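Local coordinates for TrwC (Escherichia coli, PDB 4PCB), which probably nicks and unwinds plasmid DNA for conjugative transfer as a relaxase-helicase, this chain being its N-terminal relaxase domain, at residues 42-47 with 63-68; 94-99 with 156-161; 103-108 with 205-210. One frame throughout, in Å; residues are numbered along the deposited sequence.

From the N terminus, contact 1 (42-47 with 63-68) closes first, bringing the end of helix 39-43 against the loop that follows helix 52-60. Contact 2 then opens on helix 92-100 and contact 3 just beyond it, at the start of helix 104-122. Their partners follow in the same order, 156-161 in the loop leading into strand 161-171 and then 205-210 at the end of helix 189-206, so these two long loops cross. They also touch: Ala98 O lies 3.2 Å from Asp103 N, a probable hydrogen bond from the N-cap of the second helix to the first. Their centres are about 13 Å apart; that of contact 1 is about 35 Å from contact 2's, across the chain's centre.

Contact 1: 42-47 with 63-68; sequences EELGLS and IGEGHR
Leu44 lays its two methyl groups over the branch methyl of Ile63, and the bifurcated end straddles that single carbon: CD1 of Leu44 is 3.5 Å from Ile63 CG2, and CD2 of Leu44 is 3.7 Å from the same atom. These three methyl carbons are the apolar atoms that meet between the two residues, and the side chains cross at about a right angle. On the leucine side, CG stands beside the backbone N and anti to the carbonyl carbon (chi1 -72°), which carries the fork across to the other segment. On the isoleucine side the CG2 branch, anti to the backbone N, does the touching. A third group borders this apolar patch, for the carboxylate carbon CD of Glu65 comes to 3.9 Å from Leu44 CD2. The placing of that carboxylate is doubtful, because one of its oxygens is modelled too close to the Leu44 carbonyl. In all, 167 Å² is buried between the segments. Leu44 stands where helix 39-43 stops, in a Schellman motif: Gly45, with a phi of 78°, is the C-prime residue, and its N makes a weak 3.2 Å bond back to Glu42 O. The opposing segment has no regular structure, and Gly64, Glu65 and Gly66 all have positive phi, which turns the chain sharply after Ile63. The buried patch extends beyond the two segments, since Trp177 of strand 177-178 touches both Leu44 and Ile63, and helix 52-60 adds Leu58 against Leu44. Polar groups lie at the margin. Glu43 OE2 is engaged by Lys171 in a salt bridge, and Arg54 makes a weak hydrogen bond to Ile63 O.

Contact 2: 94-99 with 156-161; sequences VSLQAL and RDPQLH. With PO4 (phosphate ion), chain E; nucleotides of chain B.
In the HUH relaxase fold, the loop leading into the histidine-bearing strand packs here on helix 92-100, with Leu160 and Pro158 facing Ser95 and Leu99. One straight bond fixes the register: Leu160 N donates to Ser95 OG over 3.2 Å, with an N-H...acceptor angle of 159°. The same hydroxyl also bonds Pro91 O, so both a donor and an acceptor grip this buried oxygen. Around it the packing is apolar. Leu99 CD1 sits 3.8 Å from Leu160 CG and also meets the Pro158 ring at CB, while Ala98 CB approaches Leu160 CD1 to 3.5 Å. Leu96 CD2 reaches the proline from another side, 3.8 Å from Pro158 CB.

The CB of Gln159 is directed away from the helix, and its amide reaches the DNA. Bent at chi2 (68°), the chain brings NE2 to within 2.6 Å of O2 of thymidine DT21 of chain B, at an N-H...acceptor angle of 148°, while OE1 accepts from Lys92. Replacing Gln159 with leucine would probably leave the thymine O2 without this donor and cost Lys92 one of its acceptors. His161, which with His150 and His163 binds zinc or copper in crystal structures of the protein, here hydrogen-bonds a phosphate ion, probably from the crystallisation liquor, with NE2 3.1 Å from PO4 O2; His163 shares that ion.

Trp281 of helix 275-285 packs on Leu99 and Pro158, Ala98 touches helix 104-122, and the loop runs into strand 161-171, where His161 pairs with His150 of strand 145-150.

Contact 3: 103-108 with 205-210; sequences DAEIIK and QKLGYQ
Ile106 drives its terminal methyl against the rim of the Tyr209 ring at a junction of two helix ends: Asp103 is the N-cap of helix 104-122, and Gly208, with positive phi, ends helix 189-206 in a Schellman motif. The tight part is this methyl-to-ring contact. CD1 of Ile106 lies 3.4 Å from Tyr209 CE2 and in the plane of the ring, so it meets the edge and not a face; the two side chains cross at about a right angle. Ile106 is the buried member, and Gln97 and Ala98 of helix 92-100 touch it as well, which continues the packing inward.

Toward solvent the fit is slacker. Leu207 CD2 rests 3.8 Å from Glu105 CB and 4.2 Å from Ile106 CG1, contacts with aliphatic carbons alone. Glu105 is exposed; its CB and CG lie against Leu207 CD2, and its carboxylate takes no part in that packing. Only 185 Å² is buried over the whole junction.

At the phenol oxygen, beside that same part of the ring, the Asp103 and Tyr209 side chains come at each other from opposite directions. The aspartate CG stands anti to the backbone N (chi1 -159°), which extends the carboxylate to the phenol, where Asp103 OD2 comes within 3.1 Å of Tyr209 OH, the carboxylate plane being turned 57° from that of the ring.

Contact 1: 42-47 with 63-68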
loop_
_atom_site.group_PDB
_atom_site.type_symbol
_atom_site.label_atom_id
_atom_site.label_comp_id
_atom_site.label_asym_id
_atom_site.label_seq_id
_atom_site.Cartn_x
_atom_site.Cartn_y
_atom_site.Cartn_z
ATOM N N GLU A 42 2.773 -11.643 -15.127
ATOM C CA GLU A 42 2.329 -11.983 -16.471
ATOM C C GLU A 42 3.049 -13.195 -17.038
ATOM O O GLU A 42 2.492 -13.933 -17.858
ATOM C CB GLU A 42 2.507 -10.800 -17.420
ATOM C CG GLU A 42 1.414 -9.741 -17.289
ATOM C CD GLU A 42 1.744 -8.503 -18.089
ATOM O OE1 GLU A 42 2.813 -8.507 -18.743
ATOM O OE2 GLU A 42 0.946 -7.536 -18.067
ATOM N N GLU A 43 4.288 -13.405 -16.623
ATOM C CA GLU A 43 5.013 -14.554 -17.135
ATOM C C GLU A 43 4.552 -15.835 -16.477
ATOM O O GLU A 43 4.684 -16.911 -17.055
ATOM C CB GLU A 43 6.519 -14.388 -16.972
ATOM C CG GLU A 43 7.271 -15.299 -17.919
ATOM C CD GLU A 43 8.750 -15.158 -17.792
ATOM O OE1 GLU A 43 9.201 -14.537 -16.792
ATOM O OE2 GLU A 43 9.450 -15.692 -18.688
ATOM N N LEU A 44 4.002 -15.720 -15.273
ATOM C CA LEU A 44 3.447 -16.878 -14.579
ATOM C C LEU A 44 1.979 -17.053 -14.938
ATOM O O LEU A 44 1.278 -17.894 -14.372
ATOM C CB LEU A 44 3.607 -16.725 -13.075
ATOM C CG LEU A 44 5.000 -16.869 -12.453
ATOM C CD1 LEU A 44 4.826 -17.029 -10.948
ATOM C CD2 LEU A 44 5.764 -18.050 -13.032
ATOM N N GLY A 45 1.522 -16.242 -15.883
ATOM C CA GLY A 45 0.175 -16.348 -16.407
ATOM C C GLY A 45 -0.895 -15.765 -15.519
ATOM O O GLY A 45 -2.071 -16.080 -15.690
ATOM N N LEU A 46 -0.517 -14.850 -14.631
ATOM C CA LEU A 46 -1.485 -14.253 -13.728
ATOM C C LEU A 46 -1.955 -12.904 -14.263
ATOM O O LEU A 46 -1.228 -11.914 -14.218
ATOM C CB LEU A 46 -0.892 -14.093 -12.324
ATOM C CG LEU A 46 -0.331 -15.327 -11.606
ATOM C CD1 LEU A 46 0.593 -14.875 -10.502
ATOM C CD2 LEU A 46 -1.440 -16.199 -11.049
ATOM N N SER A 47 -3.197 -12.878 -14.737
ATOM C CA SER A 47 -3.804 -11.679 -15.303
ATOM C C SER A 47 -5.239 -11.538 -14.795
ATOM O O SER A 47 -5.968 -12.526 -14.713
ATOM C CB SER A 47 -3.787 -11.755 -16.847
ATOM O OG SER A 47 -4.327 -10.594 -17.472
ATOM N N ILE A 63 4.906 -21.696 -6.630
ATOM C CA ILE A 63 4.676 -21.007 -7.890
ATOM C C ILE A 63 3.773 -21.886 -8.750
ATOM O O ILE A 63 2.934 -21.408 -9.498
ATOM C CB ILE A 63 5.998 -20.742 -8.667
ATOM C CG1 ILE A 63 6.887 -19.726 -7.964
ATOM C CG2 ILE A 63 5.724 -20.273 -10.084
ATOM C CD1 ILE A 63 8.264 -19.606 -8.620
ATOM N N GLY A 64 3.984 -23.193 -8.656
ATOM C CA GLY A 64 3.289 -24.132 -9.514
ATOM C C GLY A 64 4.023 -24.254 -10.832
ATOM O O GLY A 64 5.249 -24.310 -10.852
ATOM N N GLU A 65 3.275 -24.282 -11.931
ATOM C CA GLU A 65 3.858 -24.391 -13.267
ATOM C C GLU A 65 5.021 -25.380 -13.324
ATOM O O GLU A 65 5.928 -25.240 -14.142
ATOM C CB GLU A 65 4.321 -23.024 -13.776
ATOM C CG GLU A 65 3.598 -21.844 -13.158
ATOM C CD GLU A 65 3.273 -20.769 -14.174
ATOM O OE1 GLU A 65 3.884 -20.772 -15.262
ATOM O OE2 GLU A 65 2.404 -19.923 -13.885
ATOM N N GLY A 66 4.987 -26.375 -12.447
ATOM C CA GLY A 66 5.990 -27.423 -12.433
ATOM C C GLY A 66 7.403 -26.969 -12.126
ATOM O O GLY A 66 8.332 -27.295 -12.859
ATOM N N HIS A 67 7.573 -26.226 -11.037
ATOM C CA HIS A 67 8.903 -25.827 -10.597
ATOM C C HIS A 67 8.972 -26.035 -9.092
ATOM O O HIS A 67 7.945 -26.153 -8.424
ATOM C CB HIS A 67 9.240 -24.378 -10.978
ATOM C CG HIS A 67 10.678 -24.033 -10.778
ATOM N ND1 HIS A 67 11.124 -23.196 -9.747
ATOM C CD2 HIS A 67 11.800 -24.427 -11.409
ATOM C CE1 HIS A 67 12.415 -23.097 -9.789
ATOM N NE2 HIS A 67 12.875 -23.840 -10.804
ATOM N N ARG A 68 10.190 -26.090 -8.574
ATOM C CA ARG A 68 10.457 -26.344 -7.169
ATOM C C ARG A 68 9.906 -25.213 -6.265
ATOM O O ARG A 68 9.270 -24.259 -6.731
ATOM C CB ARG A 68 11.980 -26.553 -7.015
ATOM C CG ARG A 68 12.631 -26.367 -5.627
ATOM C CD ARG A 68 14.021 -26.983 -5.547
ATOM N NE ARG A 68 14.186 -28.084 -6.495
ATOM C CZ ARG A 68 15.202 -28.212 -7.345
ATOM N NH1 ARG A 68 16.181 -27.312 -7.372
ATOM N NH2 ARG A 68 15.247 -29.255 -8.162
#

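Contact 2: 94-99 with 156-161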
loop_
_atom_site.group_PDB
_atom_site.type_symbol
_atom_site.label_atom_id
_atom_site.label_comp_id
_atom_site.label_asym_id
_atom_site.label_seq_id
_atom_site.Cartn_x
_atom_site.Cartn_y
_atom_site.Cartn_z
ATOM N N VAL A 94 -9.051 13.219 -0.697
ATOM C CA VAL A 94 -9.260 12.376 -1.855
ATOM C C VAL A 94 -10.134 11.186 -1.474
ATOM O O VAL A 94 -10.992 10.780 -2.257
ATOM C CB VAL A 94 -7.932 11.915 -2.470
ATOM C CG1 VAL A 94 -6.795 12.825 -2.048
ATOM C CG2 VAL A 94 -7.631 10.520 -2.062
ATOM N N SER A 95 -9.999 10.673 -0.254
ATOM C CA SER A 95 -10.831 9.532 0.127
ATOM C C SER A 95 -12.314 9.917 0.204
ATOM O O SER A 95 -13.172 9.165 -0.237
ATOM C CB SER A 95 -10.372 8.962 1.462
ATOM O OG SER A 95 -8.982 8.724 1.467
ATOM N N LEU A 96 -12.586 11.122 0.691
ATOM C CA LEU A 96 -13.939 11.628 0.905
ATOM C C LEU A 96 -14.692 11.892 -0.405
ATOM O O LEU A 96 -15.869 11.593 -0.534
ATOM C CB LEU A 96 -13.842 12.924 1.692
ATOM C CG LEU A 96 -12.909 12.881 2.913
ATOM C CD1 LEU A 96 -12.896 14.242 3.613
ATOM C CD2 LEU A 96 -13.269 11.761 3.867
ATOM N N GLN A 97 -14.003 12.447 -1.394
ATOM C CA GLN A 97 -14.627 12.735 -2.682
ATOM C C GLN A 97 -14.867 11.435 -3.437
ATOM O O GLN A 97 -15.706 11.353 -4.335
ATOM C CB GLN A 97 -13.735 13.653 -3.521
ATOM C CG GLN A 97 -14.452 14.389 -4.665
ATOM C CD GLN A 97 -15.010 15.715 -4.281
ATOM O OE1 GLN A 97 -14.388 16.459 -3.520
ATOM N NE2 GLN A 97 -16.173 16.051 -4.831
ATOM N N ALA A 98 -14.128 10.401 -3.054
ATOM C CA ALA A 98 -14.248 9.116 -3.725
ATOM C C ALA A 98 -15.222 8.210 -2.993
ATOM O O ALA A 98 -16.013 7.511 -3.626
ATOM C CB ALA A 98 -12.893 8.447 -3.839
ATOM N N LEU A 99 -15.204 8.251 -1.669
ATOM C CA LEU A 99 -16.022 7.333 -0.911
ATOM C C LEU A 99 -17.262 8.025 -0.412
ATOM O O LEU A 99 -18.357 7.467 -0.501
ATOM C CB LEU A 99 -15.228 6.727 0.236
ATOM C CG LEU A 99 -13.947 6.034 -0.255
ATOM C CD1 LEU A 99 -13.082 5.620 0.911
ATOM C CD2 LEU A 99 -14.221 4.824 -1.179
ATOM N N ARG A 156 -12.667 3.316 10.966
ATOM C CA ARG A 156 -13.503 3.282 9.763
ATOM C C ARG A 156 -13.826 4.648 9.171
ATOM O O ARG A 156 -14.976 4.967 8.838
ATOM C CB ARG A 156 -14.768 2.438 9.991
ATOM C CG ARG A 156 -14.426 0.984 9.634
ATOM C CD ARG A 156 -15.590 0.148 9.140
ATOM N NE ARG A 156 -15.213 -1.265 9.061
ATOM C CZ ARG A 156 -15.181 -2.105 10.095
ATOM N NH1 ARG A 156 -15.524 -1.707 11.317
ATOM N NH2 ARG A 156 -14.815 -3.364 9.903
ATOM N N ASP A 157 -12.780 5.454 9.033
ATOM C CA ASP A 157 -12.870 6.709 8.318
ATOM C C ASP A 157 -12.657 6.394 6.853
ATOM O O ASP A 157 -11.870 5.499 6.527
ATOM C CB ASP A 157 -11.780 7.673 8.787
ATOM C CG ASP A 157 -12.018 8.187 10.189
ATOM O OD1 ASP A 157 -13.059 8.832 10.418
ATOM O OD2 ASP A 157 -11.155 7.953 11.058
ATOM N N PRO A 158 -13.324 7.105 5.955
ATOM C CA PRO A 158 -13.056 6.886 4.535
ATOM C C PRO A 158 -11.558 7.006 4.287
ATOM O O PRO A 158 -11.026 8.112 4.320
ATOM C CB PRO A 158 -13.814 8.025 3.866
ATOM C CG PRO A 158 -14.972 8.258 4.770
ATOM C CD PRO A 158 -14.479 7.994 6.166
ATOM N N GLN A 159 -10.886 5.881 4.066
ATOM C CA GLN A 159 -9.444 5.879 3.879
ATOM C C GLN A 159 -9.023 4.980 2.726
ATOM O O GLN A 159 -8.796 3.785 2.910
ATOM C CB GLN A 159 -8.739 5.442 5.162
ATOM C CG GLN A 159 -7.225 5.370 5.041
ATOM C CD GLN A 159 -6.590 6.734 4.859
ATOM O OE1 GLN A 159 -7.280 7.727 4.648
ATOM N NE2 GLN A 159 -5.268 6.784 4.938
ATOM N N LEU A 160 -8.916 5.569 1.540
ATOM C CA LEU A 160 -8.440 4.862 0.359
ATOM C C LEU A 160 -6.967 4.511 0.493
ATOM O O LEU A 160 -6.124 5.361 0.745
ATOM C CB LEU A 160 -8.682 5.694 -0.884
ATOM C CG LEU A 160 -10.066 5.407 -1.452
ATOM C CD1 LEU A 160 -10.345 6.338 -2.597
ATOM C CD2 LEU A 160 -10.135 3.971 -1.904
ATOM N N HIS A 161 -6.687 3.229 0.355
ATOM C CA HIS A 161 -5.338 2.696 0.430
ATOM C C HIS A 161 -5.261 1.373 -0.318
ATOM O O HIS A 161 -6.232 0.604 -0.332
ATOM C CB HIS A 161 -4.921 2.547 1.898
ATOM C CG HIS A 161 -5.864 1.727 2.734
ATOM N ND1 HIS A 161 -7.155 2.140 3.018
ATOM C CD2 HIS A 161 -5.704 0.543 3.371
ATOM C CE1 HIS A 161 -7.743 1.235 3.782
ATOM N NE2 HIS A 161 -6.894 0.261 4.011
HETATM P P PO4 E . -6.466 -2.746 5.922
HETATM O O1 PO4 E . -6.097 -4.198 6.068
HETATM O O2 PO4 E . -7.698 -2.592 5.054
HETATM O O3 PO4 E . -5.271 -2.049 5.335
HETATM O O4 PO4 E . -6.784 -2.141 7.280
ATOM P P DT B 21 -2.992 14.771 7.182
ATOM O OP1 DT B 21 -3.768 15.556 6.194
ATOM O OP2 DT B 21 -2.579 15.397 8.462
ATOM O "O5'" DT B 21 -3.813 13.444 7.499
ATOM C "C5'" DT B 21 -5.252 13.442 7.458
ATOM C "C4'" DT B 21 -5.763 12.092 7.010
ATOM O "O4'" DT B 21 -5.307 11.821 5.663
ATOM C "C3'" DT B 21 -5.282 10.912 7.853
ATOM O "O3'" DT B 21 -6.292 9.901 7.864
ATOM C "C2'" DT B 21 -4.079 10.412 7.075
ATOM C "C1'" DT B 21 -4.559 10.610 5.651
ATOM N N1 DT B 21 -3.490 10.734 4.638
ATOM C C2 DT B 21 -2.985 9.573 4.099
ATOM O O2 DT B 21 -3.376 8.463 4.424
ATOM N N3 DT B 21 -2.001 9.758 3.160
ATOM C C4 DT B 21 -1.485 10.959 2.717
ATOM O O4 DT B 21 -0.599 10.969 1.868
ATOM C C5 DT B 21 -2.060 12.138 3.323
ATOM C C7 DT B 21 -1.563 13.485 2.908
ATOM C C6 DT B 21 -3.018 11.968 4.243
ATOM P P DT B 22 -6.564 9.061 9.192
ATOM O OP1 DT B 22 -7.833 8.319 9.008
ATOM O OP2 DT B 22 -6.413 9.978 10.349
ATOM O "O5'" DT B 22 -5.362 8.016 9.210
ATOM C "C5'" DT B 22 -5.501 6.732 8.573
ATOM C "C4'" DT B 22 -4.233 5.919 8.708
ATOM O "O4'" DT B 22 -3.091 6.786 8.873
ATOM C "C3'" DT B 22 -4.207 4.954 9.899
ATOM O "O3'" DT B 22 -4.273 3.590 9.465
ATOM C "C2'" DT B 22 -2.877 5.229 10.587
ATOM C "C1'" DT B 22 -2.107 6.049 9.570
ATOM N N1 DT B 22 -1.133 6.996 10.151
ATOM C C2 DT B 22 0.115 6.507 10.459
ATOM O O2 DT B 22 0.441 5.348 10.268
ATOM N N3 DT B 22 0.974 7.430 10.999
ATOM C C4 DT B 22 0.713 8.762 11.261
ATOM O O4 DT B 22 1.586 9.472 11.751
ATOM C C5 DT B 22 -0.617 9.207 10.918
ATOM C C7 DT B 22 -0.991 10.634 11.163
ATOM C C6 DT B 22 -1.463 8.313 10.391
#

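Contact 3: 103-108 with 205-210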
loop_
_atom_site.group_PDB
_atom_site.type_symbol
_atom_site.label_atom_id
_atom_site.label_comp_id
_atom_site.label_asym_id
_atom_site.label_seq_id
_atom_site.Cartn_x
_atom_site.Cartn_y
_atom_site.Cartn_z
ATOM N N ASP A 103 -17.117 9.107 -6.215
ATOM C CA ASP A 103 -16.653 9.475 -7.531
ATOM C C ASP A 103 -15.742 8.360 -7.983
ATOM O O ASP A 103 -14.758 8.057 -7.321
ATOM C CB ASP A 103 -15.928 10.816 -7.490
ATOM C CG ASP A 103 -15.877 11.500 -8.846
ATOM O OD1 ASP A 103 -16.523 11.012 -9.797
ATOM O OD2 ASP A 103 -15.181 12.531 -8.963
ATOM N N ALA A 104 -16.112 7.699 -9.073
ATOM C CA ALA A 104 -15.342 6.570 -9.560
ATOM C C ALA A 104 -14.047 7.046 -10.188
ATOM O O ALA A 104 -13.051 6.342 -10.180
ATOM C CB ALA A 104 -16.151 5.789 -10.569
ATOM N N GLU A 105 -14.064 8.279 -10.673
ATOM C CA GLU A 105 -12.945 8.833 -11.386
ATOM C C GLU A 105 -11.756 9.011 -10.465
ATOM O O GLU A 105 -10.609 8.825 -10.858
ATOM C CB GLU A 105 -13.337 10.162 -12.014
ATOM C CG GLU A 105 -12.849 10.308 -13.442
ATOM C CD GLU A 105 -13.735 9.577 -14.447
ATOM O OE1 GLU A 105 -14.845 9.137 -14.082
ATOM O OE2 GLU A 105 -13.306 9.420 -15.609
ATOM N N ILE A 106 -12.025 9.346 -9.223
ATOM C CA ILE A 106 -10.966 9.499 -8.255
ATOM C C ILE A 106 -10.490 8.139 -7.811
ATOM O O ILE A 106 -9.309 7.939 -7.554
ATOM C CB ILE A 106 -11.458 10.306 -7.080
ATOM C CG1 ILE A 106 -11.774 11.703 -7.568
ATOM C CG2 ILE A 106 -10.453 10.356 -5.983
ATOM C CD1 ILE A 106 -12.755 12.363 -6.711
ATOM N N ILE A 107 -11.409 7.185 -7.739
ATOM C CA ILE A 107 -11.001 5.827 -7.454
ATOM C C ILE A 107 -10.105 5.352 -8.580
ATOM O O ILE A 107 -9.090 4.729 -8.349
ATOM C CB ILE A 107 -12.188 4.879 -7.322
ATOM C CG1 ILE A 107 -12.988 5.192 -6.063
ATOM C CG2 ILE A 107 -11.702 3.438 -7.297
ATOM C CD1 ILE A 107 -14.515 4.994 -6.250
ATOM N N LYS A 108 -10.476 5.662 -9.809
ATOM C CA LYS A 108 -9.698 5.198 -10.947
ATOM C C LYS A 108 -8.399 5.966 -11.091
ATOM O O LYS A 108 -7.420 5.421 -11.577
ATOM C CB LYS A 108 -10.507 5.302 -12.235
ATOM C CG LYS A 108 -9.685 5.036 -13.494
ATOM C CD LYS A 108 -10.547 5.201 -14.716
ATOM C CE LYS A 108 -11.983 4.822 -14.398
ATOM N NZ LYS A 108 -12.924 5.134 -15.506
ATOM N N GLN A 205 -5.666 16.828 -11.163
ATOM C CA GLN A 205 -5.623 18.117 -11.815
ATOM C C GLN A 205 -6.340 18.047 -13.155
ATOM O O GLN A 205 -6.989 18.997 -13.541
ATOM C CB GLN A 205 -4.173 18.568 -11.965
ATOM C CG GLN A 205 -3.648 19.152 -10.660
ATOM C CD GLN A 205 -2.138 19.295 -10.584
ATOM O OE1 GLN A 205 -1.374 18.527 -11.177
ATOM N NE2 GLN A 205 -1.699 20.281 -9.819
ATOM N N LYS A 206 -6.308 16.895 -13.816
ATOM C CA LYS A 206 -6.987 16.737 -15.101
ATOM C C LYS A 206 -8.500 16.526 -15.045
ATOM O O LYS A 206 -9.194 16.732 -16.025
ATOM C CB LYS A 206 -6.358 15.590 -15.851
ATOM C CG LYS A 206 -4.916 15.826 -16.203
ATOM C CD LYS A 206 -4.318 14.549 -16.745
ATOM C CE LYS A 206 -5.380 13.490 -16.991
ATOM N NZ LYS A 206 -4.848 12.263 -17.640
ATOM N N LEU A 207 -8.987 16.082 -13.898
ATOM C CA LEU A 207 -10.425 15.935 -13.601
ATOM C C LEU A 207 -11.095 17.261 -13.228
ATOM O O LEU A 207 -12.284 17.305 -12.936
ATOM C CB LEU A 207 -10.617 14.928 -12.471
ATOM C CG LEU A 207 -10.534 13.421 -12.754
ATOM C CD1 LEU A 207 -9.304 12.984 -13.520
ATOM C CD2 LEU A 207 -10.530 12.722 -11.414
ATOM N N GLY A 208 -10.306 18.328 -13.175
ATOM C CA GLY A 208 -10.840 19.653 -12.949
ATOM C C GLY A 208 -10.770 19.995 -11.479
ATOM O O GLY A 208 -11.384 20.964 -11.011
ATOM N N TYR A 209 -10.042 19.187 -10.721
ATOM C CA TYR A 209 -9.984 19.476 -9.310
ATOM C C TYR A 209 -8.842 20.450 -8.930
ATOM O O TYR A 209 -7.704 20.409 -9.448
ATOM C CB TYR A 209 -9.955 18.168 -8.516
ATOM C CG TYR A 209 -11.323 17.464 -8.492
ATOM C CD1 TYR A 209 -12.488 18.126 -8.911
ATOM C CD2 TYR A 209 -11.463 16.173 -8.008
ATOM C CE1 TYR A 209 -13.745 17.498 -8.881
ATOM C CE2 TYR A 209 -12.714 15.539 -7.975
ATOM C CZ TYR A 209 -13.845 16.204 -8.404
ATOM O OH TYR A 209 -15.070 15.561 -8.357
ATOM N N GLN A 210 -9.216 21.387 -8.061
ATOM C CA GLN A 210 -8.317 22.394 -7.537
ATOM C C GLN A 210 -7.569 21.776 -6.373
ATOM O O GLN A 210 -8.180 21.105 -5.560
ATOM C CB GLN A 210 -9.133 23.629 -7.117
ATOM C CG GLN A 210 -8.435 24.975 -7.348
ATOM C CD GLN A 210 -9.274 26.175 -6.921
ATOM O OE1 GLN A 210 -10.472 26.063 -6.705
ATOM N NE2 GLN A 210 -8.646 27.338 -6.843
#